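Local coordinates for uncharacterized protein lp_1913 (Lactobacillus plantarum, PDB 3FLH) that is of unknown function but belongs to the rhodanese-like family and, lacking any cysteine, probably does not act as a classical cysteine-dependent sulfurtransferase, at residues B[14-19]-B[85-90]; B[19-24]-B[31-36]; B[37-42]-B[46-51]. All coordinates share one frame; numbering follows the deposited sequence.

Contact 1: residues B[14-19]-B[85-90]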
ATOM      1  N   SER B  14      10.905  -1.806   7.103  1.00 12.43           N
ATOM      2  CA  SER B  14      11.201  -2.739   8.197  1.00 11.87           C
ATOM      3  C   SER B  14       9.965  -3.543   8.587  1.00 10.65           C
ATOM      4  O   SER B  14      10.052  -4.486   9.375  1.00 10.53           O
ATOM      5  CB  SER B  14      11.712  -1.991   9.433  1.00 13.11           C
ATOM      6  OG  SER B  14      10.665  -1.284  10.071  1.00 14.60           O
ATOM      7  N   LEU B  15       8.815  -3.160   8.044  1.00  9.42           N
ATOM      8  CA  LEU B  15       7.559  -3.846   8.338  1.00 10.51           C
ATOM      9  C   LEU B  15       7.368  -5.052   7.429  1.00 10.83           C
ATOM     10  O   LEU B  15       6.582  -5.948   7.736  1.00 17.65           O
ATOM     11  CB  LEU B  15       6.376  -2.897   8.137  1.00 11.89           C
ATOM     12  CG  LEU B  15       6.321  -1.621   8.977  1.00 13.26           C
ATOM     13  CD1 LEU B  15       5.187  -0.750   8.470  1.00 15.47           C
ATOM     14  CD2 LEU B  15       6.129  -1.972  10.455  1.00 13.27           C
ATOM     15  N   TYR B  16       8.094  -5.075   6.315  1.00 12.76           N
ATOM     16  CA  TYR B  16       7.961  -6.157   5.346  1.00 13.18           C
ATOM     17  C   TYR B  16       9.120  -7.138   5.273  1.00 14.80           C
ATOM     18  O   TYR B  16      10.231  -6.859   5.727  1.00 12.14           O
ATOM     19  CB  TYR B  16       7.748  -5.590   3.936  1.00 15.85           C
ATOM     20  CG  TYR B  16       6.480  -4.794   3.735  1.00 18.46           C
ATOM     21  CD1 TYR B  16       6.394  -3.464   4.145  1.00 17.46           C
ATOM     22  CD2 TYR B  16       5.372  -5.365   3.107  1.00 16.44           C
ATOM     23  CE1 TYR B  16       5.235  -2.718   3.927  1.00 22.30           C
ATOM     24  CE2 TYR B  16       4.207  -4.631   2.885  1.00 23.66           C
ATOM     25  CZ  TYR B  16       4.146  -3.307   3.297  1.00 22.07           C
ATOM     26  OH  TYR B  16       2.999  -2.572   3.080  1.00 22.04           O
ATOM     27  N   ILE B  17       8.836  -8.296   4.687  1.00 17.46           N
ATOM     28  CA  ILE B  17       9.836  -9.332   4.486  1.00 16.87           C
ATOM     29  C   ILE B  17       9.712  -9.779   3.028  1.00 20.27           C
ATOM     30  O   ILE B  17       8.605  -9.921   2.500  1.00 15.39           O
ATOM     31  CB  ILE B  17       9.636 -10.523   5.463  1.00 21.14           C
ATOM     32  CG1 ILE B  17      10.827 -11.482   5.358  1.00 25.34           C
ATOM     33  CG2 ILE B  17       8.329 -11.240   5.172  1.00 18.24           C
ATOM     34  CD1 ILE B  17      10.809 -12.600   6.403  1.00 21.98           C
ATOM     35  N   ASP B  18      10.858  -9.963   2.381  1.00 16.53           N
ATOM     36  CA  ASP B  18      10.915 -10.359   0.980  1.00 23.01           C
ATOM     37  C   ASP B  18      10.493 -11.813   0.782  1.00 17.67           C
ATOM     38  O   ASP B  18      10.802 -12.677   1.602  1.00 16.30           O
ATOM     39  CB  ASP B  18      12.340 -10.143   0.447  1.00 32.55           C
ATOM     40  CG  ASP B  18      12.416 -10.193  -1.064  1.00 46.05           C
ATOM     41  OD1 ASP B  18      12.220 -11.283  -1.641  1.00 48.88           O
ATOM     42  OD2 ASP B  18      12.672  -9.133  -1.679  1.00 59.75           O
ATOM     43  N   HIS B  19       9.788 -12.075  -0.313  1.00 20.97           N
ATOM     44  CA  HIS B  19       9.317 -13.421  -0.606  1.00 23.36           C
ATOM     45  C   HIS B  19      10.492 -14.383  -0.792  1.00 26.11           C
ATOM     46  O   HIS B  19      10.382 -15.577  -0.515  1.00 27.25           O
ATOM     47  CB  HIS B  19       8.422 -13.399  -1.853  1.00 21.11           C
ATOM     48  CG  HIS B  19       9.170 -13.227  -3.139  1.00 39.08           C
ATOM     49  ND1 HIS B  19       9.989 -14.207  -3.660  1.00 37.70           N
ATOM     50  CD2 HIS B  19       9.214 -12.196  -4.016  1.00 30.15           C
ATOM     51  CE1 HIS B  19      10.503 -13.789  -4.803  1.00 32.61           C
ATOM     52  NE2 HIS B  19      10.049 -12.571  -5.042  1.00 43.59           N
ATOM     53  N   LEU B  85      -5.324  -5.121   6.212  1.00 11.16           N
ATOM     54  CA  LEU B  85      -5.401  -6.294   7.093  1.00 15.51           C
ATOM     55  C   LEU B  85      -4.033  -6.787   7.536  1.00 14.16           C
ATOM     56  O   LEU B  85      -3.884  -7.289   8.648  1.00 18.22           O
ATOM     57  CB  LEU B  85      -6.146  -7.449   6.405  1.00 23.84           C
ATOM     58  CG  LEU B  85      -7.675  -7.396   6.300  1.00 27.04           C
ATOM     59  CD1 LEU B  85      -8.309  -7.468   7.692  1.00 32.22           C
ATOM     60  CD2 LEU B  85      -8.069  -6.113   5.598  1.00 20.37           C
ATOM     61  N   GLY B  86      -3.045  -6.659   6.660  1.00 14.53           N
ATOM     62  CA  GLY B  86      -1.704  -7.098   7.001  1.00 16.66           C
ATOM     63  C   GLY B  86      -1.093  -6.240   8.091  1.00 13.72           C
ATOM     64  O   GLY B  86      -0.489  -6.752   9.034  1.00 13.65           O
ATOM     65  N   LYS B  87      -1.257  -4.925   7.975  1.00 14.68           N
ATOM     66  CA  LYS B  87      -0.700  -4.020   8.969  1.00  8.80           C
ATOM     67  C   LYS B  87      -1.432  -4.128  10.298  1.00  9.34           C
ATOM     68  O   LYS B  87      -0.818  -4.036  11.363  1.00 13.26           O
ATOM     69  CB  LYS B  87      -0.734  -2.577   8.453  1.00 14.59           C
ATOM     70  CG  LYS B  87       0.198  -2.321   7.265  1.00 12.26           C
ATOM     71  CD  LYS B  87       0.088  -0.877   6.791  1.00 27.65           C
ATOM     72  CE  LYS B  87       0.907  -0.606   5.529  1.00 36.38           C
ATOM     73  NZ  LYS B  87       2.360  -0.815   5.723  1.00 36.44           N
ATOM     74  N   THR B  88      -2.742  -4.331  10.244  1.00  2.93           N
ATOM     75  CA  THR B  88      -3.518  -4.464  11.464  1.00 13.04           C
ATOM     76  C   THR B  88      -3.075  -5.721  12.218  1.00  9.79           C
ATOM     77  O   THR B  88      -2.892  -5.690  13.434  1.00 11.79           O
ATOM     78  CB  THR B  88      -5.029  -4.490  11.134  1.00 12.09           C
ATOM     79  OG1 THR B  88      -5.398  -3.211  10.603  1.00 15.56           O
ATOM     80  CG2 THR B  88      -5.859  -4.765  12.376  1.00 12.31           C
ATOM     81  N   ALA B  89      -2.882  -6.818  11.494  1.00 10.74           N
ATOM     82  CA  ALA B  89      -2.420  -8.056  12.122  1.00 13.61           C
ATOM     83  C   ALA B  89      -1.010  -7.820  12.670  1.00 15.01           C
ATOM     84  O   ALA B  89      -0.703  -8.207  13.794  1.00 13.89           O
ATOM     85  CB  ALA B  89      -2.397  -9.195  11.098  1.00 13.03           C
ATOM     86  N   LEU B  90      -0.156  -7.183  11.866  1.00 12.81           N
ATOM     87  CA  LEU B  90       1.211  -6.907  12.285  1.00 14.13           C
ATOM     88  C   LEU B  90       1.235  -6.115  13.589  1.00 15.44           C
ATOM     89  O   LEU B  90       2.024  -6.417  14.485  1.00  8.96           O
ATOM     90  CB  LEU B  90       1.976  -6.138  11.196  1.00 14.32           C
ATOM     91  CG  LEU B  90       3.487  -5.942  11.412  1.00 21.99           C
ATOM     92  CD1 LEU B  90       4.181  -7.309  11.518  1.00 19.40           C
ATOM     93  CD2 LEU B  90       4.089  -5.149  10.257  1.00 13.59           C
TER
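L15 meets L90, and both L15 and Y16 meet K87, where the edge strand 16-17 of a rhodanese-like alpha/beta fold faces helix 85-95. The two leucines make the apolar half. Both leucines point toward the opposite segment, and their side chains run at a slant to each other. One methyl of each does the touching: L15 CD2 lies 3.8 Å from L90 CD2. The same L90 methyl also rests 3.6 Å from the backbone carbonyl L15 O. L90 can bring it there because its CG stands opposite the backbone N (chi1 -172°), which carries the branch out from the helix toward the strand.

The polar half is built by K87. Its chain is extended as far as CE and then bends at chi4 (-62°), so the ammonium turns to one side instead of running straight on. K87 crosses L15 at about a right angle, with NZ 3.9 Å from L15 CD1. It meets Y16 obliquely. The phenol oxygen Y16 OH is hydrogen-bonded to Y12 OH of the same chain, and the two tyrosine rings meet with their planes about 40° apart. K87 also makes a cation-pi contact with Y12 of the second subunit, whose L9 packs on both K87 and L90.

Backbone hydrogen bonds join L15 and I17 with E102 and so tie this segment to strand 99-103. At the ammonium end, K87 NZ comes to 3.2 Å from Y16 OH and 3.9 Å from Y16 CE1.

Contact 2: residues B[19-24]-B[31-36]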
ATOM      1  N   HIS B  19       9.788 -12.075  -0.313  1.00 20.97           N
ATOM      2  CA  HIS B  19       9.317 -13.421  -0.606  1.00 23.36           C
ATOM      3  C   HIS B  19      10.492 -14.383  -0.792  1.00 26.11           C
ATOM      4  O   HIS B  19      10.382 -15.577  -0.515  1.00 27.25           O
ATOM      5  CB  HIS B  19       8.422 -13.399  -1.853  1.00 21.11           C
ATOM      6  CG  HIS B  19       9.170 -13.227  -3.139  1.00 39.08           C
ATOM      7  ND1 HIS B  19       9.989 -14.207  -3.660  1.00 37.70           N
ATOM      8  CD2 HIS B  19       9.214 -12.196  -4.016  1.00 30.15           C
ATOM      9  CE1 HIS B  19      10.503 -13.789  -4.803  1.00 32.61           C
ATOM     10  NE2 HIS B  19      10.049 -12.571  -5.042  1.00 43.59           N
ATOM     11  N   HIS B  20      11.619 -13.847  -1.251  1.00 31.22           N
ATOM     12  CA  HIS B  20      12.832 -14.632  -1.468  1.00 27.52           C
ATOM     13  C   HIS B  20      13.343 -15.186  -0.138  1.00 26.87           C
ATOM     14  O   HIS B  20      13.799 -16.328  -0.055  1.00 22.52           O
ATOM     15  CB  HIS B  20      13.908 -13.747  -2.110  1.00 37.91           C
ATOM     16  CG  HIS B  20      15.208 -14.449  -2.350  1.00 40.05           C
ATOM     17  ND1 HIS B  20      15.331 -15.509  -3.224  1.00 48.02           N
ATOM     18  CD2 HIS B  20      16.440 -14.250  -1.825  1.00 38.65           C
ATOM     19  CE1 HIS B  20      16.583 -15.932  -3.224  1.00 52.44           C
ATOM     20  NE2 HIS B  20      17.275 -15.185  -2.384  1.00 47.55           N
ATOM     21  N   THR B  21      13.264 -14.363   0.901  1.00 22.90           N
ATOM     22  CA  THR B  21      13.706 -14.755   2.230  1.00 20.10           C
ATOM     23  C   THR B  21      12.796 -15.840   2.788  1.00 19.60           C
ATOM     24  O   THR B  21      13.258 -16.792   3.419  1.00 23.01           O
ATOM     25  CB  THR B  21      13.679 -13.555   3.201  1.00 22.35           C
ATOM     26  OG1 THR B  21      14.422 -12.468   2.640  1.00 19.43           O
ATOM     27  CG2 THR B  21      14.289 -13.938   4.541  1.00 24.38           C
ATOM     28  N   VAL B  22      11.495 -15.682   2.560  1.00 18.15           N
ATOM     29  CA  VAL B  22      10.498 -16.637   3.039  1.00 26.22           C
ATOM     30  C   VAL B  22      10.615 -17.956   2.276  1.00 22.44           C
ATOM     31  O   VAL B  22      10.521 -19.043   2.855  1.00 16.21           O
ATOM     32  CB  VAL B  22       9.059 -16.076   2.857  1.00 23.38           C
ATOM     33  CG1 VAL B  22       8.030 -17.102   3.323  1.00 14.97           C
ATOM     34  CG2 VAL B  22       8.904 -14.782   3.643  1.00 15.85           C
ATOM     35  N   LEU B  23      10.828 -17.847   0.971  1.00 16.35           N
ATOM     36  CA  LEU B  23      10.947 -19.019   0.118  1.00 25.21           C
ATOM     37  C   LEU B  23      12.183 -19.836   0.489  1.00 23.42           C
ATOM     38  O   LEU B  23      12.092 -21.042   0.723  1.00 27.72           O
ATOM     39  CB  LEU B  23      11.004 -18.575  -1.346  1.00 24.03           C
ATOM     40  CG  LEU B  23      10.636 -19.603  -2.416  1.00 37.23           C
ATOM     41  CD1 LEU B  23      10.397 -18.884  -3.737  1.00 38.43           C
ATOM     42  CD2 LEU B  23      11.734 -20.640  -2.547  1.00 37.21           C
ATOM     43  N   ALA B  24      13.332 -19.172   0.565  1.00 27.71           N
ATOM     44  CA  ALA B  24      14.581 -19.843   0.910  1.00 25.17           C
ATOM     45  C   ALA B  24      14.476 -20.584   2.237  1.00 35.64           C
ATOM     46  O   ALA B  24      15.009 -21.683   2.387  1.00 35.59           O
ATOM     47  CB  ALA B  24      15.719 -18.825   0.970  1.00 28.58           C
ATOM     48  N   GLY B  31      13.240 -23.415   9.239  1.00 35.19           N
ATOM     49  CA  GLY B  31      12.186 -23.248  10.224  1.00 30.75           C
ATOM     50  C   GLY B  31      12.333 -21.984  11.044  1.00 34.97           C
ATOM     51  O   GLY B  31      12.241 -22.011  12.274  1.00 41.01           O
ATOM     52  N   LYS B  32      12.561 -20.866  10.368  1.00 28.10           N
ATOM     53  CA  LYS B  32      12.721 -19.592  11.054  1.00 27.78           C
ATOM     54  C   LYS B  32      11.449 -18.748  10.943  1.00 25.38           C
ATOM     55  O   LYS B  32      11.216 -17.857  11.757  1.00 31.91           O
ATOM     56  CB  LYS B  32      13.908 -18.824  10.463  1.00 34.99           C
ATOM     57  CG  LYS B  32      14.353 -17.616  11.281  1.00 44.50           C
ATOM     58  CD  LYS B  32      15.233 -16.668  10.462  1.00 46.12           C
ATOM     59  CE  LYS B  32      16.530 -17.328   9.992  1.00 54.05           C
ATOM     60  NZ  LYS B  32      17.465 -17.667  11.114  1.00 53.94           N
ATOM     61  N   TYR B  33      10.620 -19.039   9.944  1.00 25.66           N
ATOM     62  CA  TYR B  33       9.388 -18.281   9.739  1.00 19.73           C
ATOM     63  C   TYR B  33       8.127 -19.148   9.718  1.00 22.11           C
ATOM     64  O   TYR B  33       8.151 -20.296   9.275  1.00 23.73           O
ATOM     65  CB  TYR B  33       9.476 -17.494   8.424  1.00 19.85           C
ATOM     66  CG  TYR B  33      10.673 -16.578   8.332  1.00 23.73           C
ATOM     67  CD1 TYR B  33      10.813 -15.494   9.199  1.00 23.96           C
ATOM     68  CD2 TYR B  33      11.681 -16.806   7.394  1.00 19.62           C
ATOM     69  CE1 TYR B  33      11.930 -14.656   9.140  1.00 19.55           C
ATOM     70  CE2 TYR B  33      12.801 -15.974   7.327  1.00 27.63           C
ATOM     71  CZ  TYR B  33      12.916 -14.900   8.205  1.00 24.92           C
ATOM     72  OH  TYR B  33      14.020 -14.074   8.147  1.00 20.76           O
ATOM     73  N   VAL B  34       7.033 -18.582  10.217  1.00 14.56           N
ATOM     74  CA  VAL B  34       5.732 -19.243  10.226  1.00 16.74           C
ATOM     75  C   VAL B  34       4.818 -18.260   9.503  1.00 13.08           C
ATOM     76  O   VAL B  34       4.684 -17.108   9.917  1.00 14.43           O
ATOM     77  CB  VAL B  34       5.203 -19.481  11.664  1.00 12.64           C
ATOM     78  CG1 VAL B  34       3.786 -20.066  11.613  1.00 21.17           C
ATOM     79  CG2 VAL B  34       6.136 -20.430  12.409  1.00 12.82           C
ATOM     80  N   VAL B  35       4.217 -18.716   8.413  1.00 10.39           N
ATOM     81  CA  VAL B  35       3.338 -17.891   7.595  1.00 14.97           C
ATOM     82  C   VAL B  35       1.890 -17.986   8.087  1.00 17.15           C
ATOM     83  O   VAL B  35       1.373 -19.087   8.309  1.00 14.86           O
ATOM     84  CB  VAL B  35       3.403 -18.350   6.102  1.00 15.37           C
ATOM     85  CG1 VAL B  35       2.500 -17.486   5.234  1.00 11.35           C
ATOM     86  CG2 VAL B  35       4.839 -18.276   5.595  1.00 13.09           C
ATOM     87  N   LEU B  36       1.253 -16.829   8.260  1.00  7.89           N
ATOM     88  CA  LEU B  36      -0.136 -16.743   8.713  1.00 11.93           C
ATOM     89  C   LEU B  36      -1.002 -16.119   7.640  1.00 18.55           C
ATOM     90  O   LEU B  36      -0.760 -14.983   7.218  1.00 12.83           O
ATOM     91  CB  LEU B  36      -0.255 -15.880   9.973  1.00 10.41           C
ATOM     92  CG  LEU B  36       0.636 -16.227  11.163  1.00 11.86           C
ATOM     93  CD1 LEU B  36       0.349 -15.255  12.311  1.00 10.10           C
ATOM     94  CD2 LEU B  36       0.375 -17.671  11.600  1.00 12.70           C
TER
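T21 and V22 of helix 19-27 pack on Y33 and V35 of strand 33-37. Together with strand 16-17 these elements form a beta-alpha-beta crossover of the parallel rhodanese-like sheet. T21 uses its methyl. CG2 lies 3.6 Å from Y33 OH and 3.8 Å from Y33 CE2, so it sits at the hydroxyl end of the ring and approaches it obliquely. The methyl faces the strand because it stands opposite the backbone N, while OG1 lies beside that N (chi1 -53°). Deeper in, V22 and V35 cross at about a right angle and touch through one methyl each. Both of these residues are buried, whereas T21 and Y33 keep some exposure.

The next shell fixes the tyrosine. K32 CB stands 4.3 Å above the plane of the Y33 ring, over its centre. I17 of strand 16-17 touches both Y33 and V22. D25, one residue past the helical segment, accepts a hydrogen bond from the backbone N of K32 and a weak one from that of Y33. Farther out, V34 pairs with T73 and V75 of one neighbouring strand, and V35 with I54 of the other. In the buried pair, V22 CG1 lies 4.1 Å from V35 CG2.

Contact 3: residues B[37-42]-B[46-51]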
ATOM      1  N   ASP B  37      -2.013 -16.862   7.201  1.00 10.42           N
ATOM      2  CA  ASP B  37      -2.946 -16.386   6.180  1.00 11.57           C
ATOM      3  C   ASP B  37      -4.036 -15.654   6.960  1.00 11.12           C
ATOM      4  O   ASP B  37      -4.879 -16.291   7.583  1.00 11.09           O
ATOM      5  CB  ASP B  37      -3.551 -17.582   5.430  1.00  6.65           C
ATOM      6  CG  ASP B  37      -4.355 -17.175   4.222  1.00  8.56           C
ATOM      7  OD1 ASP B  37      -5.139 -16.202   4.313  1.00 14.32           O
ATOM      8  OD2 ASP B  37      -4.210 -17.832   3.159  1.00 14.08           O
ATOM      9  N   VAL B  38      -4.020 -14.327   6.936  1.00 15.93           N
ATOM     10  CA  VAL B  38      -5.012 -13.564   7.690  1.00 13.63           C
ATOM     11  C   VAL B  38      -6.243 -13.136   6.896  1.00 16.72           C
ATOM     12  O   VAL B  38      -6.982 -12.253   7.330  1.00 17.14           O
ATOM     13  CB  VAL B  38      -4.380 -12.310   8.333  1.00  8.70           C
ATOM     14  CG1 VAL B  38      -3.200 -12.720   9.209  1.00 11.46           C
ATOM     15  CG2 VAL B  38      -3.926 -11.340   7.257  1.00 10.49           C
ATOM     16  N   ARG B  39      -6.466 -13.756   5.740  1.00 14.29           N
ATOM     17  CA  ARG B  39      -7.632 -13.431   4.915  1.00 20.26           C
ATOM     18  C   ARG B  39      -8.908 -13.837   5.660  1.00 23.37           C
ATOM     19  O   ARG B  39      -8.856 -14.630   6.598  1.00 20.03           O
ATOM     20  CB  ARG B  39      -7.579 -14.183   3.576  1.00 14.05           C
ATOM     21  CG  ARG B  39      -6.480 -13.756   2.603  1.00 15.04           C
ATOM     22  CD  ARG B  39      -6.508 -14.624   1.338  1.00 12.76           C
ATOM     23  NE  ARG B  39      -6.233 -16.030   1.638  1.00 15.22           N
ATOM     24  CZ  ARG B  39      -6.527 -17.050   0.833  1.00 16.22           C
ATOM     25  NH1 ARG B  39      -7.115 -16.835  -0.338  1.00 12.54           N
ATOM     26  NH2 ARG B  39      -6.239 -18.294   1.205  1.00  9.92           N
ATOM     27  N   ASN B  40     -10.052 -13.298   5.242  1.00 26.80           N
ATOM     28  CA  ASN B  40     -11.320 -13.639   5.878  1.00 23.54           C
ATOM     29  C   ASN B  40     -11.662 -15.105   5.613  1.00 30.35           C
ATOM     30  O   ASN B  40     -11.329 -15.653   4.559  1.00 24.91           O
ATOM     31  CB  ASN B  40     -12.449 -12.727   5.374  1.00 32.92           C
ATOM     32  CG  ASN B  40     -12.486 -12.613   3.860  1.00 46.29           C
ATOM     33  OD1 ASN B  40     -12.246 -11.537   3.304  1.00 50.72           O
ATOM     34  ND2 ASN B  40     -12.788 -13.719   3.186  1.00 44.33           N
ATOM     35  N   ALA B  41     -12.321 -15.733   6.583  1.00 30.52           N
ATOM     36  CA  ALA B  41     -12.694 -17.142   6.498  1.00 32.45           C
ATOM     37  C   ALA B  41     -13.244 -17.615   5.148  1.00 33.40           C
ATOM     38  O   ALA B  41     -12.737 -18.580   4.578  1.00 27.36           O
ATOM     39  CB  ALA B  41     -13.691 -17.480   7.611  1.00 27.86           C
ATOM     40  N   PRO B  42     -14.283 -16.944   4.619  1.00 29.65           N
ATOM     41  CA  PRO B  42     -14.849 -17.364   3.331  1.00 32.53           C
ATOM     42  C   PRO B  42     -13.835 -17.530   2.203  1.00 29.20           C
ATOM     43  O   PRO B  42     -13.920 -18.477   1.425  1.00 24.52           O
ATOM     44  CB  PRO B  42     -15.888 -16.279   3.037  1.00 33.46           C
ATOM     45  CG  PRO B  42     -15.338 -15.078   3.737  1.00 40.96           C
ATOM     46  CD  PRO B  42     -14.858 -15.655   5.046  1.00 37.20           C
ATOM     47  N   LYS B  46     -11.275 -21.730  -0.413  1.00 16.25           N
ATOM     48  CA  LYS B  46     -10.735 -22.158  -1.707  1.00 17.78           C
ATOM     49  C   LYS B  46      -9.436 -22.936  -1.515  1.00 15.00           C
ATOM     50  O   LYS B  46      -8.894 -23.496  -2.467  1.00 14.86           O
ATOM     51  CB  LYS B  46     -10.470 -20.949  -2.611  1.00 20.70           C
ATOM     52  CG  LYS B  46     -11.707 -20.117  -2.921  1.00 25.12           C
ATOM     53  CD  LYS B  46     -11.408 -19.051  -3.964  1.00 39.86           C
ATOM     54  CE  LYS B  46     -11.083 -19.670  -5.319  1.00 37.55           C
ATOM     55  NZ  LYS B  46     -12.238 -20.466  -5.848  1.00 44.88           N
ATOM     56  N   LYS B  47      -8.937 -22.952  -0.284  1.00 14.35           N
ATOM     57  CA  LYS B  47      -7.718 -23.677   0.037  1.00 16.78           C
ATOM     58  C   LYS B  47      -6.538 -23.350  -0.877  1.00 21.39           C
ATOM     59  O   LYS B  47      -5.791 -24.246  -1.269  1.00 18.49           O
ATOM     60  CB  LYS B  47      -7.992 -25.188  -0.007  1.00 14.09           C
ATOM     61  CG  LYS B  47      -8.947 -25.678   1.084  1.00 23.01           C
ATOM     62  CD  LYS B  47      -8.400 -25.367   2.476  1.00 20.38           C
ATOM     63  CE  LYS B  47      -9.278 -25.968   3.564  1.00 33.51           C
ATOM     64  NZ  LYS B  47      -8.784 -25.653   4.932  1.00 32.26           N
ATOM     65  N   ASP B  48      -6.370 -22.071  -1.207  1.00 15.14           N
ATOM     66  CA  ASP B  48      -5.281 -21.630  -2.070  1.00 19.51           C
ATOM     67  C   ASP B  48      -4.188 -20.909  -1.286  1.00 17.15           C
ATOM     68  O   ASP B  48      -3.508 -20.031  -1.812  1.00 16.75           O
ATOM     69  CB  ASP B  48      -5.816 -20.707  -3.172  1.00 23.93           C
ATOM     70  CG  ASP B  48      -6.647 -19.551  -2.625  1.00 34.97           C
ATOM     71  OD1 ASP B  48      -7.033 -18.674  -3.425  1.00 27.33           O
ATOM     72  OD2 ASP B  48      -6.921 -19.512  -1.403  1.00 22.98           O
ATOM     73  N   GLN B  49      -4.010 -21.292  -0.029  1.00 14.48           N
ATOM     74  CA  GLN B  49      -3.005 -20.655   0.808  1.00  7.88           C
ATOM     75  C   GLN B  49      -1.580 -21.031   0.414  1.00 13.87           C
ATOM     76  O   GLN B  49      -1.345 -21.991  -0.328  1.00 12.39           O
ATOM     77  CB  GLN B  49      -3.224 -21.023   2.274  1.00 13.40           C
ATOM     78  CG  GLN B  49      -2.885 -22.470   2.591  1.00 12.54           C
ATOM     79  CD  GLN B  49      -4.094 -23.387   2.561  1.00 27.53           C
ATOM     80  OE1 GLN B  49      -5.059 -23.150   1.829  1.00 23.02           O
ATOM     81  NE2 GLN B  49      -4.041 -24.454   3.355  1.00 22.26           N
ATOM     82  N   ILE B  50      -0.638 -20.248   0.921  1.00 13.22           N
ATOM     83  CA  ILE B  50       0.778 -20.460   0.692  1.00 11.37           C
ATOM     84  C   ILE B  50       1.158 -21.737   1.440  1.00 15.58           C
ATOM     85  O   ILE B  50       0.629 -22.019   2.521  1.00 14.42           O
ATOM     86  CB  ILE B  50       1.600 -19.251   1.239  1.00  6.80           C
ATOM     87  CG1 ILE B  50       1.315 -18.012   0.381  1.00  8.66           C
ATOM     88  CG2 ILE B  50       3.086 -19.576   1.258  1.00 16.23           C
ATOM     89  CD1 ILE B  50       1.989 -16.735   0.858  1.00 12.92           C
ATOM     90  N   LYS B  51       2.065 -22.513   0.853  1.00 18.90           N
ATOM     91  CA  LYS B  51       2.521 -23.766   1.446  1.00 13.91           C
ATOM     92  C   LYS B  51       2.882 -23.604   2.925  1.00 16.16           C
ATOM     93  O   LYS B  51       3.667 -22.730   3.289  1.00 11.89           O
ATOM     94  CB  LYS B  51       3.729 -24.290   0.669  1.00 14.28           C
ATOM     95  CG  LYS B  51       4.265 -25.607   1.183  1.00 24.29           C
ATOM     96  CD  LYS B  51       5.421 -26.124   0.336  1.00 31.89           C
ATOM     97  CE  LYS B  51       5.935 -27.453   0.893  1.00 36.59           C
ATOM     98  NZ  LYS B  51       4.865 -28.506   0.904  1.00 39.97           N
TER
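R39 makes a salt bridge across to D48, with both terminal nitrogens on a single oxygen. NH1 lies 2.9 Å and NH2 3.0 Å from D48 OD2, at the edge of the guanidinium near its plane. Both nitrogens come from the same face of the carboxylate, and the planes are 44° apart. Along the NE edge R39 takes D37 side-on in a second salt bridge: NE is 2.9 Å from D37 OD1, at a nearly straight 165°, and NH2, which serves both acids, is 2.9 Å from D37 OD2. The chain bends at chi3 (-63°), which brings the guanidinium between them. D37 OD1 also accepts the backbone N of R39, closing an Asx turn. This D-V-R sequence at the end of strand 33-37 is a familiar signature of rhodanese domains. With an alanine in place of R39, D37 would probably lose its salt-bridge mate and D48 OD2 both its donors, leaving D48 to the salt bridge from OD1 to K111 NZ.

Away from this network the contact is loose. P42 and K47 are exposed and point away from the opposite segment. Q49 adds a lighter touch, its CB 3.5 Å from D37 OD2.

In the fold
Contacts 2 and 3 follow one another along the chain, and both lie inside the loop closed by contact 1. Contacts 1 and 2 share H19, and their centres are about 13 Å apart. They also touch directly: I17 CD1 lies 3.6 Å from Y33 CE1. Contact 3 is centred about 16 Å from each of the others. It meets contact 1 on helix 85-95, with A89 CB 4.1 Å from V38 CG1, and it continues the strand of contact 2. L85 and R39 both touch D78, which follows strand 73-77. Classical rhodaneses carry their catalytic cysteine at about this point, so helix 85-95 of contact 1 and R39 of contact 3 probably border the equivalent site.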